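Local coordinates for protein putative glucoamylase (Bacteroides uniformis, PDB 4GL3) that is a putative glucoamylase and so probably hydrolyses glycosidic bonds in glucose-containing polysaccharides, at residues Y233-P238 and M275-L280; L237-N242 and A269-Q274. All coordinates share one frame; numbering follows the deposited sequence.

Contact 1 (Y233-P238 and M275-L280)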
loop_
_atom_site.group_PDB
_atom_site.type_symbol
_atom_site.label_atom_id
_atom_site.label_comp_id
_atom_site.label_asym_id
_atom_site.label_seq_id
_atom_site.Cartn_x
_atom_site.Cartn_y
_atom_site.Cartn_z
ATOM N N TYR A 233 -23.723 5.312 -10.220
ATOM C CA TYR A 233 -24.135 4.136 -11.028
ATOM C C TYR A 233 -24.922 3.143 -10.149
ATOM O O TYR A 233 -24.708 1.932 -10.199
ATOM C CB TYR A 233 -22.915 3.445 -11.665
ATOM C CG TYR A 233 -21.963 4.391 -12.355
ATOM C CD1 TYR A 233 -22.225 4.895 -13.646
ATOM C CD2 TYR A 233 -20.844 4.829 -11.709
ATOM C CE1 TYR A 233 -21.348 5.793 -14.256
ATOM C CE2 TYR A 233 -19.964 5.716 -12.306
ATOM C CZ TYR A 233 -20.234 6.197 -13.569
ATOM O OH TYR A 233 -19.343 7.075 -14.094
ATOM N N GLY A 234 -25.814 3.661 -9.311
ATOM C CA GLY A 234 -26.660 2.804 -8.482
ATOM C C GLY A 234 -25.955 2.215 -7.266
ATOM O O GLY A 234 -26.552 1.451 -6.549
ATOM N N ILE A 235 -24.706 2.578 -7.011
ATOM C CA ILE A 235 -23.957 2.030 -5.856
ATOM C C ILE A 235 -23.676 3.098 -4.782
ATOM O O ILE A 235 -23.102 4.151 -5.064
ATOM C CB ILE A 235 -22.632 1.384 -6.325
ATOM C CG1 ILE A 235 -22.909 0.307 -7.418
ATOM C CG2 ILE A 235 -21.873 0.768 -5.155
ATOM C CD1 ILE A 235 -21.765 0.057 -8.391
ATOM N N LYS A 236 -24.036 2.788 -3.542
ATOM C CA LYS A 236 -23.871 3.686 -2.431
ATOM C C LYS A 236 -22.397 3.617 -2.007
ATOM O O LYS A 236 -21.883 2.523 -1.736
ATOM C CB LYS A 236 -24.800 3.245 -1.291
ATOM C CG LYS A 236 -25.177 4.340 -0.294
ATOM C CD LYS A 236 -25.348 3.821 1.142
ATOM C CE LYS A 236 -24.002 3.702 1.856
ATOM N NZ LYS A 236 -24.083 3.128 3.232
ATOM N N LEU A 237 -21.712 4.768 -1.967
ATOM C CA LEU A 237 -20.316 4.852 -1.530
ATOM C C LEU A 237 -20.235 5.491 -0.131
ATOM O O LEU A 237 -20.467 6.705 -0.004
ATOM C CB LEU A 237 -19.500 5.701 -2.538
ATOM C CG LEU A 237 -18.002 5.912 -2.290
ATOM C CD1 LEU A 237 -17.221 4.594 -2.297
ATOM C CD2 LEU A 237 -17.443 6.900 -3.320
ATOM N N PRO A 238 -19.917 4.699 0.927
ATOM C CA PRO A 238 -19.962 5.265 2.304
ATOM C C PRO A 238 -19.070 6.479 2.526
ATOM O O PRO A 238 -19.516 7.472 3.108
ATOM C CB PRO A 238 -19.524 4.092 3.193
ATOM C CG PRO A 238 -19.918 2.858 2.402
ATOM C CD PRO A 238 -19.737 3.230 0.941
HETATM N N MSE A 275 -14.884 -0.898 0.374
HETATM C CA MSE A 275 -13.851 -1.351 -0.579
HETATM C C MSE A 275 -14.542 -1.902 -1.841
HETATM O O MSE A 275 -14.115 -1.617 -2.968
HETATM C CB MSE A 275 -12.924 -2.410 0.008
HETATM C CG MSE A 275 -12.165 -2.023 1.233
HETATM SE SE MSE A 275 -11.435 -0.258 1.162
HETATM C CE MSE A 275 -11.821 0.302 2.995
ATOM N N LYS A 276 -15.625 -2.647 -1.644
ATOM C CA LYS A 276 -16.420 -3.156 -2.754
ATOM C C LYS A 276 -17.068 -2.047 -3.555
ATOM O O LYS A 276 -17.004 -2.062 -4.773
ATOM C CB LYS A 276 -17.494 -4.143 -2.278
ATOM C CG LYS A 276 -16.872 -5.407 -1.711
ATOM C CD LYS A 276 -17.868 -6.552 -1.488
ATOM C CE LYS A 276 -17.095 -7.837 -1.158
ATOM N NZ LYS A 276 -17.839 -8.684 -0.190
ATOM N N ALA A 277 -17.688 -1.087 -2.872
ATOM C CA ALA A 277 -18.365 0.038 -3.538
ATOM C C ALA A 277 -17.371 0.821 -4.374
ATOM O O ALA A 277 -17.615 1.093 -5.539
ATOM C CB ALA A 277 -19.072 0.969 -2.523
ATOM N N HIS A 278 -16.250 1.192 -3.783
ATOM C CA HIS A 278 -15.257 1.972 -4.510
ATOM C C HIS A 278 -14.740 1.227 -5.747
ATOM O O HIS A 278 -14.641 1.799 -6.838
ATOM C CB HIS A 278 -14.119 2.327 -3.589
ATOM C CG HIS A 278 -13.168 3.343 -4.144
ATOM N ND1 HIS A 278 -12.117 3.837 -3.400
ATOM C CD2 HIS A 278 -13.098 3.958 -5.353
ATOM C CE1 HIS A 278 -11.438 4.704 -4.131
ATOM N NE2 HIS A 278 -12.010 4.798 -5.317
ATOM N N THR A 279 -14.411 -0.046 -5.573
ATOM C CA THR A 279 -13.972 -0.869 -6.711
ATOM C C THR A 279 -15.004 -0.932 -7.830
ATOM O O THR A 279 -14.671 -0.790 -9.009
ATOM C CB THR A 279 -13.593 -2.275 -6.216
ATOM O OG1 THR A 279 -12.551 -2.160 -5.234
ATOM C CG2 THR A 279 -13.186 -3.225 -7.377
ATOM N N LEU A 280 -16.266 -1.122 -7.480
ATOM C CA LEU A 280 -17.306 -1.348 -8.521
ATOM C C LEU A 280 -17.683 -0.041 -9.194
ATOM O O LEU A 280 -17.957 0.001 -10.369
ATOM C CB LEU A 280 -18.538 -2.044 -7.929
ATOM C CG LEU A 280 -18.300 -3.513 -7.541
ATOM C CD1 LEU A 280 -19.599 -4.211 -7.165
ATOM C CD2 LEU A 280 -17.636 -4.258 -8.693
#

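Contact 2 (L237-N242 and A269-Q274)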
loop_
_atom_site.group_PDB
_atom_site.type_symbol
_atom_site.label_atom_id
_atom_site.label_comp_id
_atom_site.label_asym_id
_atom_site.label_seq_id
_atom_site.Cartn_x
_atom_site.Cartn_y
_atom_site.Cartn_z
ATOM N N LEU A 237 -21.712 4.768 -1.967
ATOM C CA LEU A 237 -20.316 4.852 -1.530
ATOM C C LEU A 237 -20.235 5.491 -0.131
ATOM O O LEU A 237 -20.467 6.705 -0.004
ATOM C CB LEU A 237 -19.500 5.701 -2.538
ATOM C CG LEU A 237 -18.002 5.912 -2.290
ATOM C CD1 LEU A 237 -17.221 4.594 -2.297
ATOM C CD2 LEU A 237 -17.443 6.900 -3.320
ATOM N N PRO A 238 -19.917 4.699 0.927
ATOM C CA PRO A 238 -19.962 5.265 2.304
ATOM C C PRO A 238 -19.070 6.479 2.526
ATOM O O PRO A 238 -19.516 7.472 3.108
ATOM C CB PRO A 238 -19.524 4.092 3.193
ATOM C CG PRO A 238 -19.918 2.858 2.402
ATOM C CD PRO A 238 -19.737 3.230 0.941
ATOM N N LEU A 239 -17.844 6.397 2.033
ATOM C CA LEU A 239 -16.807 7.384 2.292
ATOM C C LEU A 239 -16.048 7.821 1.010
ATOM O O LEU A 239 -16.007 7.110 -0.010
ATOM C CB LEU A 239 -15.785 6.824 3.296
ATOM C CG LEU A 239 -16.254 6.272 4.675
ATOM C CD1 LEU A 239 -15.071 5.600 5.401
ATOM C CD2 LEU A 239 -16.906 7.374 5.509
ATOM N N GLY A 240 -15.401 8.979 1.093
ATOM C CA GLY A 240 -14.408 9.354 0.093
ATOM C C GLY A 240 -14.833 10.533 -0.787
ATOM O O GLY A 240 -15.981 11.013 -0.746
ATOM N N ASN A 241 -13.872 10.964 -1.599
ATOM C CA ASN A 241 -13.996 12.121 -2.480
ATOM C C ASN A 241 -15.252 12.068 -3.328
ATOM O O ASN A 241 -15.533 11.059 -4.006
ATOM C CB ASN A 241 -12.747 12.154 -3.386
ATOM C CG ASN A 241 -12.577 13.470 -4.089
ATOM O OD1 ASN A 241 -13.327 13.816 -5.012
ATOM N ND2 ASN A 241 -11.563 14.219 -3.660
ATOM N N ASN A 242 -15.981 13.166 -3.373
ATOM C CA ASN A 242 -17.202 13.230 -4.179
ATOM C C ASN A 242 -16.991 13.234 -5.726
ATOM O O ASN A 242 -17.420 12.308 -6.413
ATOM C CB ASN A 242 -18.013 14.459 -3.713
ATOM C CG ASN A 242 -19.346 14.598 -4.429
ATOM O OD1 ASN A 242 -19.844 13.652 -5.024
ATOM N ND2 ASN A 242 -19.936 15.766 -4.328
ATOM N N ALA A 269 -18.311 3.617 9.150
ATOM C CA ALA A 269 -18.544 2.783 7.975
ATOM C C ALA A 269 -18.363 1.285 8.209
ATOM O O ALA A 269 -17.710 0.835 9.185
ATOM C CB ALA A 269 -17.645 3.209 6.822
ATOM N N ASP A 270 -18.955 0.537 7.282
ATOM C CA ASP A 270 -18.647 -0.881 7.060
ATOM C C ASP A 270 -17.587 -0.903 5.979
ATOM O O ASP A 270 -17.853 -0.576 4.816
ATOM C CB ASP A 270 -19.917 -1.608 6.636
ATOM C CG ASP A 270 -19.681 -3.042 6.198
ATOM O OD1 ASP A 270 -18.559 -3.442 5.870
ATOM O OD2 ASP A 270 -20.667 -3.769 6.156
ATOM N N TYR A 271 -16.371 -1.259 6.367
ATOM C CA TYR A 271 -15.233 -1.092 5.467
ATOM C C TYR A 271 -15.228 -2.092 4.336
ATOM O O TYR A 271 -14.700 -1.803 3.266
ATOM C CB TYR A 271 -13.910 -1.047 6.218
ATOM C CG TYR A 271 -13.819 0.275 6.951
ATOM C CD1 TYR A 271 -13.450 1.432 6.284
ATOM C CD2 TYR A 271 -14.217 0.392 8.284
ATOM C CE1 TYR A 271 -13.447 2.671 6.925
ATOM C CE2 TYR A 271 -14.195 1.624 8.935
ATOM C CZ TYR A 271 -13.821 2.761 8.244
ATOM O OH TYR A 271 -13.831 3.990 8.884
ATOM N N GLU A 272 -15.852 -3.244 4.538
ATOM C CA GLU A 272 -15.993 -4.192 3.451
ATOM C C GLU A 272 -16.885 -3.603 2.338
ATOM O O GLU A 272 -16.582 -3.743 1.144
ATOM C CB GLU A 272 -16.594 -5.506 3.952
ATOM C CG GLU A 272 -16.587 -6.607 2.900
ATOM C CD GLU A 272 -16.993 -7.975 3.476
ATOM O OE1 GLU A 272 -17.291 -8.091 4.697
ATOM O OE2 GLU A 272 -17.006 -8.928 2.696
ATOM N N GLU A 273 -17.989 -2.990 2.736
ATOM C CA GLU A 273 -18.859 -2.277 1.809
ATOM C C GLU A 273 -18.076 -1.153 1.103
ATOM O O GLU A 273 -18.195 -0.983 -0.102
ATOM C CB GLU A 273 -20.059 -1.684 2.548
ATOM C CG GLU A 273 -21.136 -1.148 1.620
ATOM C CD GLU A 273 -22.237 -0.320 2.319
ATOM O OE1 GLU A 273 -22.185 -0.064 3.556
ATOM O OE2 GLU A 273 -23.180 0.100 1.601
ATOM N N GLN A 274 -17.266 -0.400 1.847
ATOM C CA GLN A 274 -16.509 0.703 1.265
ATOM C C GLN A 274 -15.618 0.195 0.119
ATOM O O GLN A 274 -15.580 0.811 -0.974
ATOM C CB GLN A 274 -15.628 1.409 2.323
ATOM C CG GLN A 274 -14.695 2.507 1.758
ATOM C CD GLN A 274 -15.438 3.709 1.169
ATOM O OE1 GLN A 274 -16.629 3.916 1.451
ATOM N NE2 GLN A 274 -14.729 4.528 0.367
#

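Contact 1 (Y233-P238 and M275-L280)
The methyl group of A277 points toward strand 235-238 and takes contacts from four successive residues. A277 CB lies 3.3 Å from K236 O, a close approach to a backbone carbonyl, while I235 CG2 packs on it at 3.8 Å and L237 CD1 and P238 CD touch it less closely. I235 works with both branches: CG2 lies anti to the backbone N and turns to A277, whereas CG1, beside that N (chi1 -55°), carries CD1 along the helix to L280 CB, 3.9 Å away. The I235 and L280 side chains cross there at about a right angle. An alanine at I235 is likely to leave the CB of L280 without its partner and open a gap beside A277. Two residues on, L237 reaches the helix with its CD1 methyl, which lies 3.8 Å from H278 N and also touches H278 CB; the imidazole itself bonds through NE2 to G247 O. The axes of 235-238 and 275-280 approach to 7.6 Å at 124°, a closeness consistent with the small side chain of A277. The strand is one arm of a two-stranded antiparallel hairpin: 227-232 pairs with it through L237 and P238, and helix 271-288 runs across it.

Contact 2 (L237-N242 and A269-Q274)
L239 CD1 sits against A269 CB at 3.8 Å and Y271 CE1 at 3.7 Å, the apolar centre where the outgoing arm of a beta-hairpin meets the N-terminal end of helix 271-288. The leucine approaches the tyrosine ring at a slant, and A269 CB packs over one face of that ring, near its edge atoms rather than its centre. H193 and F226 add further contacts to L239, while the Y271 hydroxyl bonds to D266. Next to this cluster P238 touches A269 CB with its own CB, and the P238 ring and the Q274 side chain lie alongside, running opposite ways, with CD only 3.2 Å from Q274 OE1. The Q274 amide then grips a single backbone residue with both ends: OE1 accepts from L239 N at 2.8 Å, and NE2 donates to L239 O at 2.9 Å. The second bond is fairly straight (156°), although NE2 stands above the plane of the L239 carbonyl. A bend in the glutamine at chi2 (65°) turns the amide to reach both groups, so the N-H and C=O of buried L239 are satisfied by it. Farther out, E273 extends its chain across P238, OE1 lying 3.9 Å from CG. Beyond the interface itself, D270 is the N-cap of the helix: its OD1 accepts weakly, through a bent bond, from E272 N and through a straighter one (169°) from E273 N, which meets it at 3.2 Å from above the carboxylate plane.

Contacts 1 and 2 are successive stages of one strand-on-helix interface, their centres about 7 Å apart. L237 and P238 belong to both: the same L237 CD1 methyl that lies on H278 in contact 1 is 3.6 Å from Q274 NE2 in contact 2, and P238 CD touches both Q274 and A277, about one helical turn apart. The character changes along the way, from mostly apolar contact, without hydrogen bonds between the segments, at 275-280 to hydrogen-bonded docking at 269-274. Across the join, K236 NZ and E273 OE2 form a long, weak ion pair at 3.6 Å. Both contacts join the hairpin to helix 271-288; no sugar ligand is involved in either, and no active-site role can be assigned to them.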